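Long-range contact in probable ubiquitin-conjugating enzyme E2 7 (Caenorhabditis elegans, PDB 1PZV), which probably accepts ubiquitin from the E1 enzyme as a thioester and catalyses its covalent attachment to other proteins: residues Val28-Val40 against Gly51-Tyr63. Numbering follows the deposited sequence.
Sequences VDDNDIYKWEVLV and GFFKAILDFPRDY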
loop_
_atom_site.group_PDB
_atom_site.type_symbol
_atom_site.label_atom_id
_atom_site.label_comp_id
_atom_site.label_asym_id
_atom_site.label_seq_id
_atom_site.Cartn_x
_atom_site.Cartn_y
_atom_site.Cartn_z
ATOM N N VAL A 28 -12.955 -7.840 -4.144
ATOM C CA VAL A 28 -12.881 -9.215 -3.659
ATOM C C VAL A 28 -14.236 -9.861 -3.946
ATOM O O VAL A 28 -14.311 -10.963 -4.493
ATOM C CB VAL A 28 -12.619 -9.270 -2.138
ATOM C CG1 VAL A 28 -12.657 -10.722 -1.659
ATOM C CG2 VAL A 28 -11.273 -8.618 -1.812
ATOM N N ASP A 29 -15.301 -9.159 -3.568
ATOM C CA ASP A 29 -16.668 -9.620 -3.795
ATOM C C ASP A 29 -17.369 -8.565 -4.659
ATOM O O ASP A 29 -17.528 -7.413 -4.251
ATOM C CB ASP A 29 -17.400 -9.786 -2.456
ATOM C CG ASP A 29 -18.791 -10.404 -2.613
ATOM O OD1 ASP A 29 -19.617 -9.849 -3.372
ATOM O OD2 ASP A 29 -19.059 -11.447 -1.972
ATOM N N ASP A 30 -17.779 -8.962 -5.857
ATOM C CA ASP A 30 -18.435 -8.042 -6.779
ATOM C C ASP A 30 -19.661 -7.294 -6.266
ATOM O O ASP A 30 -20.092 -6.319 -6.880
ATOM C CB ASP A 30 -18.796 -8.773 -8.070
ATOM C CG ASP A 30 -17.649 -8.796 -9.052
ATOM O OD1 ASP A 30 -17.176 -7.697 -9.414
ATOM O OD2 ASP A 30 -17.219 -9.899 -9.457
ATOM N N ASN A 31 -20.232 -7.736 -5.152
ATOM C CA ASN A 31 -21.404 -7.055 -4.611
ATOM C C ASN A 31 -21.081 -6.305 -3.319
ATOM O O ASN A 31 -21.976 -5.994 -2.533
ATOM C CB ASN A 31 -22.538 -8.056 -4.368
ATOM C CG ASN A 31 -23.008 -8.727 -5.650
ATOM O OD1 ASN A 31 -23.099 -8.089 -6.700
ATOM N ND2 ASN A 31 -23.323 -10.015 -5.567
ATOM N N ASP A 32 -19.799 -6.015 -3.109
ATOM C CA ASP A 32 -19.349 -5.299 -1.917
ATOM C C ASP A 32 -18.206 -4.332 -2.230
ATOM O O ASP A 32 -17.022 -4.668 -2.101
ATOM C CB ASP A 32 -18.908 -6.288 -0.840
ATOM C CG ASP A 32 -18.339 -5.595 0.368
ATOM O OD1 ASP A 32 -18.835 -4.498 0.680
ATOM O OD2 ASP A 32 -17.412 -6.140 1.008
ATOM N N ILE A 33 -18.582 -3.122 -2.629
ATOM C CA ILE A 33 -17.631 -2.083 -3.001
ATOM C C ILE A 33 -16.717 -1.594 -1.872
ATOM O O ILE A 33 -15.919 -0.685 -2.080
ATOM C CB ILE A 33 -18.380 -0.870 -3.586
ATOM C CG1 ILE A 33 -17.423 -0.014 -4.418
ATOM C CG2 ILE A 33 -19.001 -0.057 -2.462
ATOM C CD1 ILE A 33 -16.899 -0.715 -5.637
ATOM N N TYR A 34 -16.813 -2.200 -0.691
ATOM C CA TYR A 34 -15.989 -1.776 0.439
ATOM C C TYR A 34 -14.717 -2.591 0.700
ATOM O O TYR A 34 -13.971 -2.287 1.637
ATOM C CB TYR A 34 -16.847 -1.719 1.707
ATOM C CG TYR A 34 -17.879 -0.604 1.681
ATOM C CD1 TYR A 34 -17.551 0.697 2.095
ATOM C CD2 TYR A 34 -19.168 -0.829 1.188
ATOM C CE1 TYR A 34 -18.485 1.750 2.015
ATOM C CE2 TYR A 34 -20.106 0.214 1.101
ATOM C CZ TYR A 34 -19.758 1.499 1.512
ATOM O OH TYR A 34 -20.674 2.527 1.400
ATOM N N LYS A 35 -14.472 -3.621 -0.114
ATOM C CA LYS A 35 -13.267 -4.458 0.014
ATOM C C LYS A 35 -12.575 -4.574 -1.337
ATOM O O LYS A 35 -13.065 -5.268 -2.234
ATOM C CB LYS A 35 -13.612 -5.866 0.490
ATOM C CG LYS A 35 -14.107 -5.959 1.917
ATOM C CD LYS A 35 -14.317 -7.425 2.336
ATOM C CE LYS A 35 -12.991 -8.179 2.444
ATOM N NZ LYS A 35 -12.101 -7.577 3.475
ATOM N N TRP A 36 -11.435 -3.907 -1.482
ATOM C CA TRP A 36 -10.692 -3.931 -2.741
ATOM C C TRP A 36 -9.458 -4.812 -2.705
ATOM O O TRP A 36 -8.751 -4.872 -1.695
ATOM C CB TRP A 36 -10.229 -2.524 -3.113
ATOM C CG TRP A 36 -11.319 -1.553 -3.398
ATOM C CD1 TRP A 36 -12.593 -1.583 -2.913
ATOM C CD2 TRP A 36 -11.219 -0.366 -4.193
ATOM N NE1 TRP A 36 -13.296 -0.494 -3.365
ATOM C CE2 TRP A 36 -12.479 0.264 -4.161
ATOM C CE3 TRP A 36 -10.193 0.208 -4.955
ATOM C CZ2 TRP A 36 -12.733 1.464 -4.832
ATOM C CZ3 TRP A 36 -10.445 1.395 -5.626
ATOM C CH2 TRP A 36 -11.708 2.002 -5.571
ATOM N N GLU A 37 -9.200 -5.493 -3.816
ATOM C CA GLU A 37 -8.003 -6.314 -3.943
ATOM C C GLU A 37 -7.126 -5.547 -4.925
ATOM O O GLU A 37 -7.503 -5.376 -6.082
ATOM C CB GLU A 37 -8.330 -7.707 -4.504
ATOM C CG GLU A 37 -9.234 -7.713 -5.740
ATOM C CD GLU A 37 -9.384 -9.106 -6.381
ATOM O OE1 GLU A 37 -9.400 -10.124 -5.635
ATOM O OE2 GLU A 37 -9.504 -9.170 -7.634
ATOM N N VAL A 38 -5.975 -5.062 -4.475
ATOM C CA VAL A 38 -5.110 -4.310 -5.381
ATOM C C VAL A 38 -3.725 -4.907 -5.620
ATOM O O VAL A 38 -3.010 -5.246 -4.684
ATOM C CB VAL A 38 -4.937 -2.834 -4.902
ATOM C CG1 VAL A 38 -6.278 -2.291 -4.405
ATOM C CG2 VAL A 38 -3.865 -2.738 -3.821
ATOM N N LEU A 39 -3.357 -5.038 -6.890
ATOM C CA LEU A 39 -2.049 -5.561 -7.258
ATOM C C LEU A 39 -1.074 -4.398 -7.228
ATOM O O LEU A 39 -1.265 -3.398 -7.919
ATOM C CB LEU A 39 -2.064 -6.143 -8.676
ATOM C CG LEU A 39 -0.702 -6.637 -9.189
ATOM C CD1 LEU A 39 -0.280 -7.863 -8.368
ATOM C CD2 LEU A 39 -0.770 -6.980 -10.676
ATOM N N VAL A 40 -0.027 -4.518 -6.429
ATOM C CA VAL A 40 0.951 -3.446 -6.348
ATOM C C VAL A 40 2.268 -3.904 -6.947
ATOM O O VAL A 40 2.979 -4.700 -6.348
ATOM C CB VAL A 40 1.187 -3.025 -4.897
ATOM C CG1 VAL A 40 2.163 -1.897 -4.847
ATOM C CG2 VAL A 40 -0.118 -2.630 -4.262
ATOM N N GLY A 51 8.226 -6.917 -8.109
ATOM C CA GLY A 51 7.267 -7.448 -7.172
ATOM C C GLY A 51 5.804 -7.316 -7.537
ATOM O O GLY A 51 5.350 -6.263 -7.968
ATOM N N PHE A 52 5.071 -8.409 -7.360
ATOM C CA PHE A 52 3.646 -8.426 -7.620
ATOM C C PHE A 52 2.955 -8.607 -6.265
ATOM O O PHE A 52 2.391 -9.665 -5.980
ATOM C CB PHE A 52 3.281 -9.575 -8.576
ATOM C CG PHE A 52 3.821 -9.399 -9.963
ATOM C CD1 PHE A 52 5.163 -9.639 -10.238
ATOM C CD2 PHE A 52 3.007 -8.927 -10.985
ATOM C CE1 PHE A 52 5.694 -9.399 -11.525
ATOM C CE2 PHE A 52 3.527 -8.685 -12.265
ATOM C CZ PHE A 52 4.871 -8.921 -12.531
ATOM N N PHE A 53 3.006 -7.565 -5.436
ATOM C CA PHE A 53 2.409 -7.615 -4.101
ATOM C C PHE A 53 0.906 -7.338 -4.045
ATOM O O PHE A 53 0.453 -6.230 -4.341
ATOM C CB PHE A 53 3.129 -6.641 -3.170
ATOM C CG PHE A 53 4.620 -6.702 -3.271
ATOM C CD1 PHE A 53 5.305 -5.875 -4.156
ATOM C CD2 PHE A 53 5.343 -7.586 -2.481
ATOM C CE1 PHE A 53 6.696 -5.931 -4.251
ATOM C CE2 PHE A 53 6.729 -7.652 -2.569
ATOM C CZ PHE A 53 7.406 -6.824 -3.453
ATOM N N LYS A 54 0.149 -8.357 -3.644
ATOM C CA LYS A 54 -1.305 -8.266 -3.539
ATOM C C LYS A 54 -1.681 -7.547 -2.251
ATOM O O LYS A 54 -1.021 -7.719 -1.237
ATOM C CB LYS A 54 -1.917 -9.678 -3.570
ATOM C CG LYS A 54 -1.604 -10.450 -4.872
ATOM C CD LYS A 54 -2.148 -11.898 -4.904
ATOM C CE LYS A 54 -1.319 -12.859 -4.041
ATOM N NZ LYS A 54 -1.852 -14.259 -4.042
ATOM N N ALA A 55 -2.726 -6.727 -2.281
ATOM C CA ALA A 55 -3.129 -6.015 -1.068
ATOM C C ALA A 55 -4.635 -5.785 -1.007
ATOM O O ALA A 55 -5.335 -5.810 -2.025
ATOM C CB ALA A 55 -2.383 -4.676 -0.962
ATOM N N ILE A 56 -5.134 -5.552 0.196
ATOM C CA ILE A 56 -6.551 -5.328 0.365
ATOM C C ILE A 56 -6.862 -4.040 1.087
ATOM O O ILE A 56 -6.285 -3.742 2.139
ATOM C CB ILE A 56 -7.196 -6.492 1.100
ATOM C CG1 ILE A 56 -7.187 -7.715 0.181
ATOM C CG2 ILE A 56 -8.604 -6.114 1.548
ATOM C CD1 ILE A 56 -7.886 -8.921 0.736
ATOM N N LEU A 57 -7.772 -3.271 0.487
ATOM C CA LEU A 57 -8.213 -1.994 1.036
ATOM C C LEU A 57 -9.590 -2.145 1.657
ATOM O O LEU A 57 -10.526 -2.613 1.011
ATOM C CB LEU A 57 -8.275 -0.926 -0.058
ATOM C CG LEU A 57 -6.974 -0.306 -0.562
ATOM C CD1 LEU A 57 -7.263 0.524 -1.787
ATOM C CD2 LEU A 57 -6.350 0.551 0.522
ATOM N N ASP A 58 -9.703 -1.758 2.919
ATOM C CA ASP A 58 -10.975 -1.820 3.626
ATOM C C ASP A 58 -11.488 -0.398 3.771
ATOM O O ASP A 58 -10.832 0.434 4.406
ATOM C CB ASP A 58 -10.777 -2.441 5.006
ATOM C CG ASP A 58 -10.551 -3.936 4.942
ATOM O OD1 ASP A 58 -11.543 -4.681 4.812
ATOM O OD2 ASP A 58 -9.383 -4.366 5.008
ATOM N N PHE A 59 -12.642 -0.110 3.175
ATOM C CA PHE A 59 -13.207 1.233 3.269
ATOM C C PHE A 59 -14.372 1.306 4.248
ATOM O O PHE A 59 -15.327 0.525 4.158
ATOM C CB PHE A 59 -13.720 1.723 1.907
ATOM C CG PHE A 59 -12.664 1.846 0.856
ATOM C CD1 PHE A 59 -12.248 0.730 0.130
ATOM C CD2 PHE A 59 -12.076 3.080 0.591
ATOM C CE1 PHE A 59 -11.269 0.846 -0.853
ATOM C CE2 PHE A 59 -11.096 3.206 -0.389
ATOM C CZ PHE A 59 -10.688 2.087 -1.111
ATOM N N PRO A 60 -14.317 2.260 5.192
ATOM C CA PRO A 60 -15.396 2.415 6.169
ATOM C C PRO A 60 -16.688 2.798 5.442
ATOM O O PRO A 60 -16.675 3.093 4.246
ATOM C CB PRO A 60 -14.889 3.536 7.064
ATOM C CG PRO A 60 -14.091 4.368 6.126
ATOM C CD PRO A 60 -13.309 3.320 5.365
ATOM N N ARG A 61 -17.797 2.793 6.171
ATOM C CA ARG A 61 -19.090 3.134 5.593
ATOM C C ARG A 61 -19.165 4.622 5.227
ATOM O O ARG A 61 -19.942 5.018 4.357
ATOM C CB ARG A 61 -20.210 2.767 6.580
ATOM C CG ARG A 61 -20.172 1.313 7.074
ATOM C CD ARG A 61 -20.150 0.303 5.921
ATOM N NE ARG A 61 -20.237 -1.077 6.398
ATOM C CZ ARG A 61 -20.032 -2.157 5.645
ATOM N NH1 ARG A 61 -19.719 -2.028 4.363
ATOM N NH2 ARG A 61 -20.146 -3.370 6.175
ATOM N N ASP A 62 -18.332 5.424 5.887
ATOM C CA ASP A 62 -18.254 6.876 5.691
ATOM C C ASP A 62 -16.917 7.280 5.062
ATOM O O ASP A 62 -16.291 8.252 5.482
ATOM C CB ASP A 62 -18.390 7.559 7.047
ATOM C CG ASP A 62 -17.495 6.923 8.101
ATOM O OD1 ASP A 62 -17.679 5.716 8.384
ATOM O OD2 ASP A 62 -16.607 7.618 8.638
ATOM N N TYR A 63 -16.504 6.530 4.049
ATOM C CA TYR A 63 -15.238 6.739 3.355
ATOM C C TYR A 63 -14.627 8.145 3.277
ATOM O O TYR A 63 -13.582 8.407 3.882
ATOM C CB TYR A 63 -15.330 6.174 1.938
ATOM C CG TYR A 63 -14.150 6.530 1.055
ATOM C CD1 TYR A 63 -14.330 6.741 -0.310
ATOM C CD2 TYR A 63 -12.860 6.651 1.575
ATOM C CE1 TYR A 63 -13.267 7.064 -1.135
ATOM C CE2 TYR A 63 -11.788 6.978 0.752
ATOM C CZ TYR A 63 -12.004 7.182 -0.605
ATOM O OH TYR A 63 -10.965 7.506 -1.445
HETATM O O HOH W 1 -14.811 -4.009 4.086
#
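Val28 CG2 touches Ile56 CD1, over one face of an antiparallel beta hairpin. Strands 35-40 and 52-58 form this hairpin, the middle of the four-stranded meander sheet of the UBC fold. Just before the first strand, Tyr34 meets the turn that follows the second. Arg61 lies over one face of the Tyr34 ring in a cation-pi contact, with CZ of Arg61 5.0 Å from the ring centroid. The guanidinium stands nearly upright on the ring, the planes 85° apart, with NH1 nearest Tyr34 CD2. A bend at chi2 (-54°) turns the Arg61 chain back to this face. At the ring edge are the carbonyl oxygens of Phe59 and Pro60, while Tyr34 OH bonds to Ser4. Tyr34 O accepts a nearly straight bond from Phe59 N, 3.0 Å, and a second bond from a water. The Lys35 side chain runs beside that of Asp58, and its NZ makes a weak salt-bridge bond to Asp58 OD1. Trp36 lies on the other face of the sheet, where it touches Leu12 of helix 5-17. Phe59 brings its CE1 over one face of the indole, the rings inclined at 49°. Trp36 NE1 donates to Ile33 O, 2.9 Å, which helps to fix the rotation of the indole. An alanine at Trp36 is likely to leave Ile33 O without this donor and a gap beside Phe59. Val38 packs on Ala55 and Leu57. Leu39 lies alongside Phe52 on the opposite face. At Val40 the backbones exchange two bonds, Val40 N to Phe53 O at 2.7 Å and Phe53 N back to Val40 O.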